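Extracellular solute-binding protein family 1 (Arthrobacter chlorophenolicus, PDB 4R2F) probably serves as the extracellular sugar-binding component of a bacterial ABC-type transporter, and holds the disaccharide laminaribiose in its binding site. Local coordinates at residues Ile40-Met45 with Pro94-Gly99; Ala168-Pro173 with Lys184-Val189; Ala306-Asn311 with Pro375-Phe380; Leu339-Leu344 with Met357-Ala362. All coordinates share one frame; numbering follows the deposited sequence.

Interaction 1 (Ile40-Met45 with Pro94-Gly99); sequences IKFWDM and PAVSTG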
loop_
_atom_site.group_PDB
_atom_site.type_symbol
_atom_site.label_atom_id
_atom_site.label_comp_id
_atom_site.label_asym_id
_atom_site.label_seq_id
_atom_site.Cartn_x
_atom_site.Cartn_y
_atom_site.Cartn_z
ATOM N N ILE A 40 -13.743 10.873 -21.012
ATOM C CA ILE A 40 -13.054 11.034 -19.729
ATOM C C ILE A 40 -11.994 9.950 -19.653
ATOM O O ILE A 40 -12.319 8.776 -19.651
ATOM C CB ILE A 40 -14.028 10.954 -18.515
ATOM C CG1 ILE A 40 -14.859 12.242 -18.421
ATOM C CG2 ILE A 40 -13.298 10.701 -17.198
ATOM C CD1 ILE A 40 -14.056 13.525 -18.418
ATOM N N LYS A 41 -10.725 10.356 -19.604
ATOM C CA LYS A 41 -9.636 9.401 -19.412
ATOM C C LYS A 41 -9.458 9.016 -17.955
ATOM O O LYS A 41 -9.179 9.869 -17.117
ATOM C CB LYS A 41 -8.322 9.971 -19.939
ATOM C CG LYS A 41 -8.319 10.130 -21.451
ATOM C CD LYS A 41 -7.101 10.909 -21.897
ATOM C CE LYS A 41 -7.136 11.099 -23.399
ATOM N NZ LYS A 41 -5.976 11.922 -23.810
ATOM N N PHE A 42 -9.580 7.719 -17.687
ATOM C CA PHE A 42 -9.351 7.150 -16.374
ATOM C C PHE A 42 -8.100 6.296 -16.423
ATOM O O PHE A 42 -8.014 5.346 -17.202
ATOM C CB PHE A 42 -10.542 6.313 -15.976
ATOM C CG PHE A 42 -10.409 5.633 -14.639
ATOM C CD1 PHE A 42 -10.103 6.354 -13.496
ATOM C CD2 PHE A 42 -10.658 4.281 -14.521
ATOM C CE1 PHE A 42 -10.002 5.717 -12.283
ATOM C CE2 PHE A 42 -10.584 3.638 -13.304
ATOM C CZ PHE A 42 -10.239 4.349 -12.185
ATOM N N TRP A 43 -7.119 6.644 -15.598
ATOM C CA TRP A 43 -5.922 5.837 -15.437
ATOM C C TRP A 43 -5.997 5.081 -14.121
ATOM O O TRP A 43 -6.302 5.660 -13.074
ATOM C CB TRP A 43 -4.679 6.728 -15.428
ATOM C CG TRP A 43 -4.299 7.325 -16.767
ATOM C CD1 TRP A 43 -5.027 7.318 -17.927
ATOM C CD2 TRP A 43 -3.092 8.032 -17.057
ATOM N NE1 TRP A 43 -4.338 7.983 -18.924
ATOM C CE2 TRP A 43 -3.149 8.425 -18.418
ATOM C CE3 TRP A 43 -1.959 8.365 -16.301
ATOM C CZ2 TRP A 43 -2.121 9.149 -19.040
ATOM C CZ3 TRP A 43 -0.926 9.075 -16.924
ATOM C CH2 TRP A 43 -1.023 9.462 -18.285
ATOM N N ASP A 44 -5.621 3.808 -14.178
ATOM C CA ASP A 44 -5.737 2.876 -13.061
ATOM C C ASP A 44 -4.448 2.052 -12.945
ATOM O O ASP A 44 -3.728 1.884 -13.928
ATOM C CB ASP A 44 -6.918 1.933 -13.319
ATOM C CG ASP A 44 -7.430 1.226 -12.039
ATOM O OD1 ASP A 44 -7.220 1.753 -10.921
ATOM O OD2 ASP A 44 -8.096 0.174 -12.163
ATOM N N MET A 45 -4.165 1.524 -11.758
ATOM C CA MET A 45 -2.924 0.798 -11.521
ATOM C C MET A 45 -3.231 -0.713 -11.601
ATOM O O MET A 45 -4.400 -1.125 -11.557
ATOM C CB MET A 45 -2.357 1.149 -10.136
ATOM C CG MET A 45 -2.152 2.643 -9.844
ATOM S SD MET A 45 -1.322 3.608 -11.115
ATOM C CE MET A 45 0.305 2.938 -10.957
ATOM N N PRO A 94 -4.500 12.114 -17.384
ATOM C CA PRO A 94 -5.903 11.736 -17.388
ATOM C C PRO A 94 -6.807 12.788 -16.758
ATOM O O PRO A 94 -6.322 13.754 -16.127
ATOM C CB PRO A 94 -5.892 10.480 -16.531
ATOM C CG PRO A 94 -4.887 10.816 -15.477
ATOM C CD PRO A 94 -3.802 11.565 -16.209
ATOM N N ALA A 95 -8.115 12.576 -16.896
ATOM C CA ALA A 95 -9.117 13.366 -16.176
ATOM C C ALA A 95 -9.291 12.880 -14.726
ATOM O O ALA A 95 -9.523 13.678 -13.801
ATOM C CB ALA A 95 -10.454 13.291 -16.908
ATOM N N VAL A 96 -9.200 11.565 -14.558
ATOM C CA VAL A 96 -9.397 10.883 -13.294
ATOM C C VAL A 96 -8.400 9.747 -13.173
ATOM O O VAL A 96 -8.068 9.088 -14.165
ATOM C CB VAL A 96 -10.797 10.227 -13.229
ATOM C CG1 VAL A 96 -11.054 9.617 -11.857
ATOM C CG2 VAL A 96 -11.884 11.227 -13.586
ATOM N N SER A 97 -7.955 9.478 -11.952
ATOM C CA SER A 97 -7.081 8.347 -11.717
ATOM C C SER A 97 -7.089 7.818 -10.301
ATOM O O SER A 97 -7.470 8.510 -9.330
ATOM C CB SER A 97 -5.620 8.701 -12.105
ATOM O OG SER A 97 -4.899 9.312 -11.049
ATOM N N THR A 98 -6.653 6.570 -10.190
ATOM C CA THR A 98 -6.090 6.061 -8.955
ATOM C C THR A 98 -4.574 6.251 -9.058
ATOM O O THR A 98 -4.074 6.911 -9.967
ATOM C CB THR A 98 -6.428 4.582 -8.735
ATOM O OG1 THR A 98 -5.855 3.768 -9.785
ATOM C CG2 THR A 98 -7.901 4.404 -8.720
ATOM N N GLY A 99 -3.838 5.729 -8.108
ATOM C CA GLY A 99 -2.382 5.879 -8.146
ATOM C C GLY A 99 -1.839 5.832 -6.751
ATOM O O GLY A 99 -2.386 5.147 -5.886
#
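Asp44 and Thr98 share the shortest polar link across this contact: Thr98 OG1 donates to Asp44 OD1 over 2.7 Å, meeting the oxygen on its anti lone pair. A chi1 of -161° leaves Asp44 CG beside its own carbonyl, turning the carboxylate toward Thr98; the second oxygen, OD2, is hydrogen-bonded to the hydroxyls of Tyr72 and Tyr52. The backbones pair in parallel. Lys41 O is gripped by two donors, Val96 N at 3.1 Å and Ala95 N at 2.9 Å, while Trp43 N reaches Val96 O and Thr98 N reaches Trp43 O. On the Trp43 side, the Pro94 ring lies over one indole face, its CB 3.5 Å from the centroid of the five-membered ring, a CH-pi contact that suits the compact, rigid proline. With a serine in place of Trp43, Pro94 is likely to lose the face it rests on, opening a gap beside its ring. On the other face Phe42 CD1 meets Val96 CG1 at 3.8 Å, and Ile40 CG2 touches Ala95 CB. Such parallel pairing is characteristic of solute-binding alpha/beta lobes; its chemistry implies a largely apolar pair in which hydroxyls meet both oxygens of a buried, probably ionised acid.

Interaction 2 (Ala168-Pro173 with Lys184-Val189); sequences AGVGVP and KKLKGV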
loop_
_atom_site.group_PDB
_atom_site.type_symbol
_atom_site.label_atom_id
_atom_site.label_comp_id
_atom_site.label_asym_id
_atom_site.label_seq_id
_atom_site.Cartn_x
_atom_site.Cartn_y
_atom_site.Cartn_z
ATOM N N ALA A 168 9.515 -27.206 9.527
ATOM C CA ALA A 168 10.668 -26.675 10.250
ATOM C C ALA A 168 10.562 -26.932 11.746
ATOM O O ALA A 168 11.505 -26.674 12.480
ATOM C CB ALA A 168 10.806 -25.166 10.003
ATOM N N GLY A 169 9.393 -27.372 12.201
ATOM C CA GLY A 169 9.180 -27.650 13.601
ATOM C C GLY A 169 9.140 -26.390 14.445
ATOM O O GLY A 169 9.600 -26.402 15.566
ATOM N N VAL A 170 8.588 -25.296 13.918
ATOM C CA VAL A 170 8.553 -24.041 14.685
ATOM C C VAL A 170 7.166 -23.414 14.720
ATOM O O VAL A 170 6.282 -23.759 13.927
ATOM C CB VAL A 170 9.565 -22.998 14.155
ATOM C CG1 VAL A 170 10.991 -23.492 14.319
ATOM C CG2 VAL A 170 9.289 -22.663 12.700
ATOM N N GLY A 171 6.992 -22.507 15.676
ATOM C CA GLY A 171 5.742 -21.803 15.888
ATOM C C GLY A 171 5.755 -20.441 15.208
ATOM O O GLY A 171 6.802 -19.931 14.775
ATOM N N VAL A 172 4.569 -19.859 15.116
ATOM C CA VAL A 172 4.397 -18.562 14.507
ATOM C C VAL A 172 4.967 -17.494 15.449
ATOM O O VAL A 172 4.581 -17.428 16.615
ATOM C CB VAL A 172 2.914 -18.300 14.231
ATOM C CG1 VAL A 172 2.684 -16.865 13.762
ATOM C CG2 VAL A 172 2.400 -19.302 13.205
ATOM N N PRO A 173 5.877 -16.662 14.943
ATOM C CA PRO A 173 6.517 -15.631 15.750
ATOM C C PRO A 173 5.542 -14.680 16.421
ATOM O O PRO A 173 4.480 -14.385 15.856
ATOM C CB PRO A 173 7.344 -14.861 14.730
ATOM C CG PRO A 173 7.505 -15.775 13.601
ATOM C CD PRO A 173 6.261 -16.557 13.530
ATOM N N LYS A 184 15.691 -18.682 11.098
ATOM C CA LYS A 184 16.851 -19.588 10.995
ATOM C C LYS A 184 16.448 -21.065 10.758
ATOM O O LYS A 184 17.103 -21.773 10.003
ATOM C CB LYS A 184 17.714 -19.526 12.258
ATOM C CG LYS A 184 18.479 -18.234 12.470
ATOM C CD LYS A 184 19.298 -18.366 13.747
ATOM C CE LYS A 184 19.886 -17.044 14.190
ATOM N NZ LYS A 184 20.882 -17.255 15.267
ATOM N N LYS A 185 15.396 -21.532 11.425
ATOM C CA LYS A 185 14.974 -22.928 11.283
ATOM C C LYS A 185 14.318 -23.133 9.942
ATOM O O LYS A 185 14.453 -24.181 9.348
ATOM C CB LYS A 185 13.993 -23.342 12.375
ATOM C CG LYS A 185 14.552 -23.279 13.784
ATOM C CD LYS A 185 15.450 -24.456 14.085
ATOM C CE LYS A 185 15.826 -24.450 15.550
ATOM N NZ LYS A 185 16.715 -25.597 15.858
ATOM N N LEU A 186 13.588 -22.129 9.474
ATOM C CA LEU A 186 12.937 -22.209 8.184
ATOM C C LEU A 186 13.986 -22.232 7.088
ATOM O O LEU A 186 13.872 -22.982 6.123
ATOM C CB LEU A 186 11.989 -21.036 7.994
ATOM C CG LEU A 186 10.729 -21.161 8.847
ATOM C CD1 LEU A 186 10.075 -19.808 9.044
ATOM C CD2 LEU A 186 9.751 -22.139 8.207
ATOM N N LYS A 187 15.019 -21.418 7.241
ATOM C CA LYS A 187 16.134 -21.454 6.305
ATOM C C LYS A 187 16.755 -22.850 6.257
ATOM O O LYS A 187 17.084 -23.360 5.198
ATOM C CB LYS A 187 17.174 -20.421 6.698
ATOM C CG LYS A 187 18.418 -20.379 5.807
ATOM C CD LYS A 187 19.368 -19.331 6.372
ATOM C CE LYS A 187 20.794 -19.822 6.519
ATOM N NZ LYS A 187 21.380 -20.010 5.172
ATOM N N GLY A 188 16.880 -23.467 7.418
ATOM C CA GLY A 188 17.429 -24.800 7.549
ATOM C C GLY A 188 16.618 -25.866 6.850
ATOM O O GLY A 188 17.164 -26.887 6.531
ATOM N N VAL A 189 15.327 -25.654 6.591
ATOM C CA VAL A 189 14.594 -26.616 5.747
ATOM C C VAL A 189 14.370 -26.085 4.325
ATOM O O VAL A 189 13.498 -26.569 3.615
ATOM C CB VAL A 189 13.271 -27.126 6.373
ATOM C CG1 VAL A 189 13.553 -27.802 7.713
ATOM C CG2 VAL A 189 12.226 -26.019 6.518
#
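Ala168 and Leu186 bring the two backbones nearest, their CA atoms 5.4 Å apart, where the chain leaving helix 162-168 passes the last turns of helix 176-188. Just beyond Ala168 the first helix closes in a Schellman motif: Gly169 takes a positive phi of 70°, a conformation that favours glycine, and turns the chain so that Val170 also faces the second helix. Ala168 is the centre of the packing. Its CB touches two branched side chains, with Leu186 CD2 at 3.7 Å and Val189 CG2 at 3.9 Å, and it also lies 3.8 Å from the carbonyl oxygen Lys185 O. A methyl group suits this place because the helix backbone itself comes close. Two consecutive helices, 162-168 and 176-188, joined by a short loop, meet here at their C-terminal ends on the protein surface, the centre of the contact lying about 28 Å from the centre of the chain. Val170 makes the other half of the contact. Its CG1, placed beside the backbone N by a chi1 of -64°, crosses the root of the Lys185 side chain obliquely, 3.6 Å from Lys185 CB and equally near CG. The lysine bends at chi2 (-77°) and then runs straight, so its aliphatic base packs while the ammonium end leads away, as befits a long charged residue at an exposed border. Phe165 of helix 162-168 also touches both Val170 and Leu186, and Val170 CG2 approaches Leu186 CG more loosely, at 4.4 Å.

Interaction 3 (Ala306-Asn311 with Pro375-Phe380); sequences ALIFPN and PIAKTF. With BGC (beta-D-glucopyranose), chain B.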
loop_
_atom_site.group_PDB
_atom_site.type_symbol
_atom_site.label_atom_id
_atom_site.label_comp_id
_atom_site.label_asym_id
_atom_site.label_seq_id
_atom_site.Cartn_x
_atom_site.Cartn_y
_atom_site.Cartn_z
ATOM N N ALA A 306 0.742 -1.749 12.428
ATOM C CA ALA A 306 0.516 -2.206 11.059
ATOM C C ALA A 306 0.621 -0.998 10.145
ATOM O O ALA A 306 0.306 0.121 10.548
ATOM C CB ALA A 306 -0.865 -2.846 10.916
ATOM N N LEU A 307 1.105 -1.227 8.933
ATOM C CA LEU A 307 1.237 -0.182 7.915
ATOM C C LEU A 307 -0.011 -0.202 7.034
ATOM O O LEU A 307 -0.446 -1.269 6.605
ATOM C CB LEU A 307 2.464 -0.433 7.075
ATOM C CG LEU A 307 2.680 0.487 5.882
ATOM C CD1 LEU A 307 2.808 1.931 6.369
ATOM C CD2 LEU A 307 3.926 0.074 5.136
ATOM N N ILE A 308 -0.580 0.977 6.787
ATOM C CA ILE A 308 -1.761 1.133 5.940
ATOM C C ILE A 308 -1.629 2.344 5.002
ATOM O O ILE A 308 -1.015 3.355 5.364
ATOM C CB ILE A 308 -3.033 1.217 6.812
ATOM C CG1 ILE A 308 -4.283 0.814 6.023
ATOM C CG2 ILE A 308 -3.207 2.608 7.435
ATOM C CD1 ILE A 308 -5.479 0.589 6.946
ATOM N N PHE A 309 -2.192 2.197 3.791
ATOM C CA PHE A 309 -2.226 3.227 2.744
ATOM C C PHE A 309 -3.688 3.611 2.489
ATOM O O PHE A 309 -4.506 2.762 2.142
ATOM C CB PHE A 309 -1.581 2.755 1.440
ATOM C CG PHE A 309 -0.133 2.451 1.588
ATOM C CD1 PHE A 309 0.269 1.207 2.046
ATOM C CD2 PHE A 309 0.827 3.416 1.323
ATOM C CE1 PHE A 309 1.620 0.910 2.230
ATOM C CE2 PHE A 309 2.183 3.129 1.494
ATOM C CZ PHE A 309 2.567 1.877 1.963
ATOM N N PRO A 310 -4.014 4.898 2.667
ATOM C CA PRO A 310 -5.345 5.410 2.404
ATOM C C PRO A 310 -5.536 5.746 0.940
ATOM O O PRO A 310 -5.492 6.914 0.551
ATOM C CB PRO A 310 -5.378 6.682 3.247
ATOM C CG PRO A 310 -3.988 7.189 3.197
ATOM C CD PRO A 310 -3.103 5.962 3.137
ATOM N N ASN A 311 -5.737 4.732 0.112
ATOM C CA ASN A 311 -5.816 4.978 -1.319
ATOM C C ASN A 311 -7.090 5.667 -1.746
ATOM O O ASN A 311 -8.148 5.519 -1.123
ATOM C CB ASN A 311 -5.621 3.682 -2.094
ATOM C CG ASN A 311 -4.193 3.191 -2.007
ATOM O OD1 ASN A 311 -3.256 3.966 -2.194
ATOM N ND2 ASN A 311 -4.015 1.913 -1.703
ATOM N N PRO A 375 -6.815 -2.037 13.973
ATOM C CA PRO A 375 -6.739 -1.195 15.184
ATOM C C PRO A 375 -5.367 -0.598 15.505
ATOM O O PRO A 375 -5.292 0.373 16.255
ATOM C CB PRO A 375 -7.159 -2.150 16.308
ATOM C CG PRO A 375 -7.950 -3.224 15.633
ATOM C CD PRO A 375 -7.315 -3.389 14.280
ATOM N N ILE A 376 -4.298 -1.175 14.955
ATOM C CA ILE A 376 -2.923 -0.698 15.199
ATOM C C ILE A 376 -2.308 -0.048 13.965
ATOM O O ILE A 376 -1.098 0.215 13.916
ATOM C CB ILE A 376 -2.022 -1.840 15.683
ATOM C CG1 ILE A 376 -2.077 -3.028 14.712
ATOM C CG2 ILE A 376 -2.435 -2.275 17.104
ATOM C CD1 ILE A 376 -0.948 -4.006 14.923
ATOM N N ALA A 377 -3.156 0.232 12.986
ATOM C CA ALA A 377 -2.705 0.714 11.694
ATOM C C ALA A 377 -2.176 2.148 11.746
ATOM O O ALA A 377 -2.764 2.998 12.369
ATOM C CB ALA A 377 -3.849 0.632 10.705
ATOM N N LYS A 378 -1.070 2.404 11.048
ATOM C CA LYS A 378 -0.485 3.745 10.912
ATOM C C LYS A 378 -0.037 3.965 9.463
ATOM O O LYS A 378 0.187 3.005 8.715
ATOM C CB LYS A 378 0.712 3.853 11.838
ATOM C CG LYS A 378 0.344 3.970 13.317
ATOM C CD LYS A 378 1.554 3.649 14.181
ATOM C CE LYS A 378 1.322 3.904 15.667
ATOM N NZ LYS A 378 1.645 5.306 16.037
ATOM N N THR A 379 0.086 5.218 9.055
ATOM C CA THR A 379 0.518 5.531 7.715
ATOM C C THR A 379 1.968 5.995 7.721
ATOM O O THR A 379 2.604 6.124 8.761
ATOM C CB THR A 379 -0.341 6.637 7.053
ATOM O OG1 THR A 379 -0.042 7.925 7.645
ATOM C CG2 THR A 379 -1.838 6.311 7.147
ATOM N N PHE A 380 2.473 6.259 6.529
ATOM C CA PHE A 380 3.785 6.892 6.346
ATOM C C PHE A 380 3.948 8.227 7.101
ATOM O O PHE A 380 5.076 8.659 7.287
ATOM C CB PHE A 380 4.010 7.166 4.861
ATOM C CG PHE A 380 4.587 6.005 4.066
ATOM C CD1 PHE A 380 4.641 4.704 4.552
ATOM C CD2 PHE A 380 5.037 6.246 2.778
ATOM C CE1 PHE A 380 5.172 3.684 3.771
ATOM C CE2 PHE A 380 5.578 5.230 2.005
ATOM C CZ PHE A 380 5.632 3.957 2.498
HETATM C C2 BGC B . 0.055 1.450 -2.062
HETATM C C3 BGC B . 0.023 2.922 -2.476
HETATM C C4 BGC B . 1.443 3.445 -2.637
HETATM C C5 BGC B . 2.217 2.566 -3.610
HETATM C C6 BGC B . 3.691 2.980 -3.710
HETATM C C1 BGC B . 0.785 0.718 -3.176
HETATM O O2 BGC B . -1.261 0.936 -1.891
HETATM O O3 BGC B . -0.676 3.698 -1.503
HETATM O O4 BGC B . 1.413 4.756 -3.185
HETATM O O5 BGC B . 2.140 1.193 -3.210
HETATM O O6 BGC B . 4.393 2.821 -2.457
HETATM O O HOH W 1 1.063 4.872 4.395
#
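Ala306 and Ala377 pair in parallel where strand 306-316, a central strand of the mixed sheet in this solute-binding fold, takes strand 377-378 alongside it. Three backbone bonds join them: Ala306 N to Ile376 O, Lys378 N to Ala306 O at 2.7 Å, and Ile308 N to Lys378 O at 2.9 Å. Beyond these the strands diverge, and a water bridges the widening, donating to Ile308 O and accepting from Phe380 N.

Apolar contacts flank the pairing. Ile308 CG2 meets the small Ala377 CB, and Leu307 CD1 reaches Phe380 CD1 at 3.8 Å. The aromatic contact is T-shaped: the edge of Phe309 points at the face of Phe380, ring centroids 5.0 Å apart and planes at 69°. Phe309 CG lies beside its backbone N (chi1 -63°), which lets the ring present an edge to Phe380 and one face to the glucose, an apolar surface suited to sugar C-H groups; C2 of the sugar stands 3.8 Å above that face.

Within these two segments Asn311, whose amide can both give and accept, makes the polar contacts to the sugar. Asp154, His207, Asp395 and Gly101 also bond this glucose. Asn311 ND2 donates to its O2 at 2.9 Å, while Asn311 OD1 accepts from the neighbouring O3 at 2.7 Å.

Interaction 4 (Leu339-Leu344 with Met357-Ala362); sequences LWQQKL and MPEFTA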
loop_
_atom_site.group_PDB
_atom_site.type_symbol
_atom_site.label_atom_id
_atom_site.label_comp_id
_atom_site.label_asym_id
_atom_site.label_seq_id
_atom_site.Cartn_x
_atom_site.Cartn_y
_atom_site.Cartn_z
ATOM N N LEU A 339 -16.248 -5.413 -7.108
ATOM C CA LEU A 339 -14.870 -5.886 -7.105
ATOM C C LEU A 339 -14.586 -6.755 -5.890
ATOM O O LEU A 339 -13.857 -7.747 -5.986
ATOM C CB LEU A 339 -13.896 -4.708 -7.170
ATOM C CG LEU A 339 -14.000 -3.847 -8.433
ATOM C CD1 LEU A 339 -13.232 -2.539 -8.260
ATOM C CD2 LEU A 339 -13.526 -4.595 -9.678
ATOM N N TRP A 340 -15.158 -6.376 -4.749
ATOM C CA TRP A 340 -15.058 -7.203 -3.548
ATOM C C TRP A 340 -15.993 -8.402 -3.622
ATOM O O TRP A 340 -15.675 -9.448 -3.065
ATOM C CB TRP A 340 -15.350 -6.395 -2.285
ATOM C CG TRP A 340 -14.154 -5.653 -1.806
ATOM C CD1 TRP A 340 -13.202 -6.104 -0.928
ATOM C CD2 TRP A 340 -13.749 -4.339 -2.201
ATOM N NE1 TRP A 340 -12.241 -5.143 -0.740
ATOM C CE2 TRP A 340 -12.550 -4.043 -1.494
ATOM C CE3 TRP A 340 -14.278 -3.378 -3.070
ATOM C CZ2 TRP A 340 -11.870 -2.832 -1.648
ATOM C CZ3 TRP A 340 -13.610 -2.162 -3.212
ATOM C CH2 TRP A 340 -12.407 -1.909 -2.520
ATOM N N GLN A 341 -17.136 -8.243 -4.291
ATOM C CA GLN A 341 -18.073 -9.367 -4.497
ATOM C C GLN A 341 -17.410 -10.485 -5.287
ATOM O O GLN A 341 -17.528 -11.644 -4.924
ATOM C CB GLN A 341 -19.373 -8.884 -5.160
ATOM C CG GLN A 341 -20.571 -9.843 -5.054
ATOM C CD GLN A 341 -20.467 -10.995 -6.037
ATOM O OE1 GLN A 341 -20.062 -10.827 -7.193
ATOM N NE2 GLN A 341 -20.806 -12.179 -5.572
ATOM N N GLN A 342 -16.662 -10.124 -6.327
ATOM C CA GLN A 342 -15.900 -11.092 -7.127
ATOM C C GLN A 342 -14.544 -11.447 -6.524
ATOM O O GLN A 342 -13.813 -12.245 -7.088
ATOM C CB GLN A 342 -15.710 -10.554 -8.558
ATOM C CG GLN A 342 -17.019 -10.425 -9.345
ATOM C CD GLN A 342 -16.892 -9.449 -10.518
ATOM O OE1 GLN A 342 -16.122 -9.670 -11.449
ATOM N NE2 GLN A 342 -17.634 -8.362 -10.460
ATOM N N LYS A 343 -14.206 -10.854 -5.375
ATOM C CA LYS A 343 -12.986 -11.215 -4.644
ATOM C C LYS A 343 -11.740 -10.931 -5.457
ATOM O O LYS A 343 -10.790 -11.719 -5.477
ATOM C CB LYS A 343 -13.002 -12.683 -4.234
ATOM C CG LYS A 343 -14.228 -13.075 -3.435
ATOM C CD LYS A 343 -14.151 -14.545 -3.055
ATOM C CE LYS A 343 -15.374 -14.978 -2.269
ATOM N NZ LYS A 343 -15.220 -16.404 -1.883
ATOM N N LEU A 344 -11.764 -9.797 -6.145
ATOM C CA LEU A 344 -10.664 -9.389 -7.012
ATOM C C LEU A 344 -9.696 -8.397 -6.339
ATOM O O LEU A 344 -8.667 -8.074 -6.918
ATOM C CB LEU A 344 -11.245 -8.734 -8.263
ATOM C CG LEU A 344 -12.059 -9.672 -9.142
ATOM C CD1 LEU A 344 -12.681 -8.892 -10.288
ATOM C CD2 LEU A 344 -11.163 -10.805 -9.651
ATOM N N MET A 357 -20.376 -7.565 3.610
ATOM C CA MET A 357 -20.799 -8.389 2.500
ATOM C C MET A 357 -20.410 -9.826 2.853
ATOM O O MET A 357 -19.338 -10.066 3.383
ATOM C CB MET A 357 -20.127 -7.862 1.212
ATOM C CG MET A 357 -20.223 -8.696 -0.039
ATOM S SD MET A 357 -19.209 -7.956 -1.336
ATOM C CE MET A 357 -20.067 -6.415 -1.521
ATOM N N PRO A 358 -21.306 -10.783 2.606
ATOM C CA PRO A 358 -21.017 -12.180 2.887
ATOM C C PRO A 358 -19.673 -12.669 2.358
ATOM O O PRO A 358 -18.967 -13.417 3.034
ATOM C CB PRO A 358 -22.155 -12.907 2.175
ATOM C CG PRO A 358 -23.306 -11.956 2.286
ATOM C CD PRO A 358 -22.715 -10.576 2.213
ATOM N N GLU A 359 -19.337 -12.264 1.146
ATOM C CA GLU A 359 -18.098 -12.681 0.492
ATOM C C GLU A 359 -16.859 -12.217 1.263
ATOM O O GLU A 359 -15.847 -12.885 1.236
ATOM C CB GLU A 359 -18.047 -12.142 -0.951
ATOM C CG GLU A 359 -18.929 -12.898 -1.955
ATOM C CD GLU A 359 -20.375 -12.409 -2.010
ATOM O OE1 GLU A 359 -20.796 -11.573 -1.187
ATOM O OE2 GLU A 359 -21.119 -12.862 -2.903
ATOM N N PHE A 360 -16.955 -11.050 1.901
ATOM C CA PHE A 360 -15.879 -10.492 2.708
ATOM C C PHE A 360 -15.735 -11.155 4.092
ATOM O O PHE A 360 -14.672 -11.614 4.458
ATOM C CB PHE A 360 -16.135 -8.985 2.912
ATOM C CG PHE A 360 -14.989 -8.278 3.558
ATOM C CD1 PHE A 360 -13.841 -8.014 2.824
ATOM C CD2 PHE A 360 -15.025 -7.935 4.908
ATOM C CE1 PHE A 360 -12.753 -7.391 3.415
ATOM C CE2 PHE A 360 -13.946 -7.292 5.500
ATOM C CZ PHE A 360 -12.804 -7.032 4.748
ATOM N N THR A 361 -16.794 -11.154 4.885
ATOM C CA THR A 361 -16.705 -11.661 6.261
ATOM C C THR A 361 -16.575 -13.185 6.351
ATOM O O THR A 361 -16.126 -13.694 7.370
ATOM C CB THR A 361 -17.898 -11.242 7.143
ATOM O OG1 THR A 361 -19.102 -11.766 6.594
ATOM C CG2 THR A 361 -18.000 -9.735 7.247
ATOM N N ALA A 362 -16.914 -13.930 5.302
ATOM C CA ALA A 362 -16.849 -15.395 5.433
ATOM C C ALA A 362 -15.413 -15.920 5.355
ATOM O O ALA A 362 -15.151 -17.087 5.702
ATOM C CB ALA A 362 -17.702 -16.067 4.377
HETATM O O HOH W 2 -15.492 -15.568 1.201
#
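Trp340 and Phe360 approach with their rings turned obliquely, Trp340 CD1 4.3 Å from Phe360 CD1, so neither lies flat on the other. Pro349 touches both side chains, and the indole NE1 bonds Ala347 O, so the tryptophan has a polar tether as well as bulk. The other flat pair is polar. Gln341 NE2 donates to Glu359 OE2 over 2.8 Å, with the oxygen nearly in the amide plane but the nitrogen well above the carboxylate plane; the two groups stand 88° apart. Glu359 bends at chi2 (86°), folding its carboxylate toward the glutamine. Were Glu359 an alanine, the Gln341 amide would lose this acceptor and is likely to turn more freely. Met357, at the N-cap position, sends its flexible thioether to the backbone of helix 337-341, with SD 3.6 Å from Gln341 N. Lys343 reaches across fully extended; its CE packs 4.1 Å from Glu359 CB, and a water that accepts from Lys343 NZ donates to Glu359 O at 2.7 Å. The lysine thus meets the second helix through its aliphatic stem and that water. Lys343 itself has a positive phi of 62°, and the whole is a Schellman-capped helix end, helix 337-341, packed against the short helix 358-361.

Along the chain, interaction 1 closes first, then interaction 2, while interaction 4 is nested inside the loop that interaction 3 closes. Interactions 1 and 3 belong to one mixed sheet, where strands 96-97 and 306-316 are neighbours; their centres lie about 24 Å apart, yet Gly99 O comes within 4.0 Å of Asn311 OD1, beside the bound sugar. Interaction 2 sits on the opposite side of the chain's centre from interaction 1, their centres about 44 Å apart, and packs peripheral helices. Interaction 4 joins two other helices, its nearest atoms about 9 Å from interaction 3. The shared sheet thus runs to the sugar site, whereas the two helical contacts lie away from it.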